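Local coordinates for In2-1 family protein, glutathione transferase lambda3 (Populus trichocarpa, PDB 4PQI) that binds glutathione and probably catalyses glutathione-dependent thiol-transfer reactions as a monomeric plant glutathione transferase of the Lambda class, at residues Thr32-Thr37 with Lys61-Ile66. Residues are numbered along the deposited sequence; the frame is centred on the assembly and turned at random.
Sequences TTKLYT and KLVPLI
With chi1 near -65°, the Y36 ring is set opposite its own carbonyl carbon, and V63, turned to -176°, swings CG1 away from its backbone N to lie 3.7 Å from CD1 of that ring, while CG2 lies over one ring face. CG2 also reaches back to the aliphatic stem of K34, whose chain crosses it at a slant. The amino group of K34 leads away to P27 O and to salt bridges with D30 and E88; E88 also receives the Y36 hydroxyl. On the other face of the sheet L35 and L62 run side by side, CD2 to CD2 at 3.8 Å, with T37 and P64 next along.

The backbones illustrate parallel strand pairing, in which one strand's residue bonds to two on its partner. L35 N donates to K61 O at 2.7 Å, nearly straight, and L35 O receives V63 N. T37 repeats the pattern, its N bonding to V63 O and its O accepting L65 N at 2.8 Å.

This is the beta-alpha-beta unit of the thioredoxin-like glutathione transferase domain. Helix 42-54 covers the L35, T37 and L62 face, helix 73-78 packs on Y36 and L65, and strand 86-89 flanks strand 33-37, leaving 60-64 at the sheet's edge.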
# COMPACT_ATOMS: atom_id res chain seq x y z
N THR A 32 13.72 4.31 19.45
CA THR A 32 13.54 3.28 18.44
C THR A 32 12.40 3.66 17.53
O THR A 32 11.31 4.04 18.00
CB THR A 32 13.17 1.92 19.08
OG1 THR A 32 14.24 1.47 19.92
CG2 THR A 32 12.92 0.88 18.00
N THR A 33 12.64 3.56 16.23
CA THR A 33 11.65 3.91 15.21
C THR A 33 10.61 2.79 15.00
O THR A 33 10.96 1.64 14.79
CB THR A 33 12.35 4.25 13.89
OG1 THR A 33 13.16 5.42 14.09
CG2 THR A 33 11.34 4.50 12.79
N LYS A 34 9.33 3.14 15.07
CA LYS A 34 8.28 2.13 15.05
C LYS A 34 7.16 2.47 14.06
O LYS A 34 6.72 3.61 13.98
CB LYS A 34 7.68 1.94 16.45
CG LYS A 34 8.71 1.72 17.57
CD LYS A 34 8.05 1.28 18.87
CE LYS A 34 9.04 1.33 20.03
NZ LYS A 34 9.54 2.72 20.25
N LEU A 35 6.71 1.46 13.32
CA LEU A 35 5.53 1.59 12.46
C LEU A 35 4.34 0.84 13.07
O LEU A 35 4.31 -0.39 13.07
CB LEU A 35 5.85 1.00 11.08
CG LEU A 35 4.70 1.05 10.07
CD1 LEU A 35 4.32 2.50 9.76
CD2 LEU A 35 5.10 0.30 8.80
N TYR A 36 3.37 1.59 13.61
CA TYR A 36 2.15 1.01 14.16
C TYR A 36 1.26 0.65 12.98
O TYR A 36 1.02 1.49 12.11
CB TYR A 36 1.44 2.02 15.09
CG TYR A 36 2.28 2.33 16.32
CD1 TYR A 36 2.18 1.56 17.47
CD2 TYR A 36 3.22 3.35 16.29
CE1 TYR A 36 2.97 1.83 18.59
CE2 TYR A 36 4.02 3.62 17.40
CZ TYR A 36 3.90 2.86 18.54
OH TYR A 36 4.69 3.13 19.64
N THR A 37 0.81 -0.60 12.93
CA THR A 37 0.24 -1.11 11.70
C THR A 37 -0.76 -2.24 11.96
O THR A 37 -0.98 -2.62 13.11
CB THR A 37 1.37 -1.60 10.77
OG1 THR A 37 0.82 -1.98 9.51
CG2 THR A 37 2.12 -2.77 11.38
N LYS A 61 10.85 -0.79 13.26
CA LYS A 61 10.21 -1.91 13.93
C LYS A 61 8.71 -1.92 13.62
O LYS A 61 8.06 -0.87 13.66
CB LYS A 61 10.44 -1.83 15.43
CG LYS A 61 11.91 -1.81 15.86
CD LYS A 61 12.67 -3.00 15.28
CE LYS A 61 14.12 -3.06 15.77
NZ LYS A 61 14.87 -4.14 15.05
N LEU A 62 8.15 -3.08 13.30
CA LEU A 62 6.70 -3.19 13.18
C LEU A 62 6.01 -3.39 14.56
O LEU A 62 6.48 -4.16 15.40
CB LEU A 62 6.31 -4.35 12.26
CG LEU A 62 6.87 -4.29 10.85
CD1 LEU A 62 6.42 -5.51 10.05
CD2 LEU A 62 6.43 -3.00 10.17
N VAL A 63 4.91 -2.69 14.77
CA VAL A 63 4.04 -2.93 15.91
C VAL A 63 2.66 -3.21 15.33
O VAL A 63 1.88 -2.28 15.10
CB VAL A 63 3.96 -1.70 16.83
CG1 VAL A 63 3.11 -2.00 18.07
CG2 VAL A 63 5.36 -1.24 17.23
N PRO A 64 2.36 -4.49 15.04
CA PRO A 64 1.05 -4.84 14.46
C PRO A 64 -0.05 -4.97 15.53
O PRO A 64 0.17 -5.51 16.61
CB PRO A 64 1.33 -6.17 13.77
CG PRO A 64 2.36 -6.82 14.67
CD PRO A 64 3.25 -5.67 15.11
N LEU A 65 -1.23 -4.45 15.20
CA LEU A 65 -2.36 -4.39 16.11
C LEU A 65 -3.51 -5.18 15.53
O LEU A 65 -3.64 -5.30 14.32
CB LEU A 65 -2.83 -2.93 16.28
CG LEU A 65 -1.76 -1.91 16.66
CD1 LEU A 65 -2.32 -0.48 16.69
CD2 LEU A 65 -1.16 -2.31 18.02
N ILE A 66 -4.34 -5.74 16.40
CA ILE A 66 -5.61 -6.28 15.94
C ILE A 66 -6.61 -5.14 16.04
O ILE A 66 -7.02 -4.78 17.13
CB ILE A 66 -6.10 -7.43 16.84
CG1 ILE A 66 -5.05 -8.54 16.92
CG2 ILE A 66 -7.41 -7.98 16.33
CD1 ILE A 66 -5.39 -9.62 17.95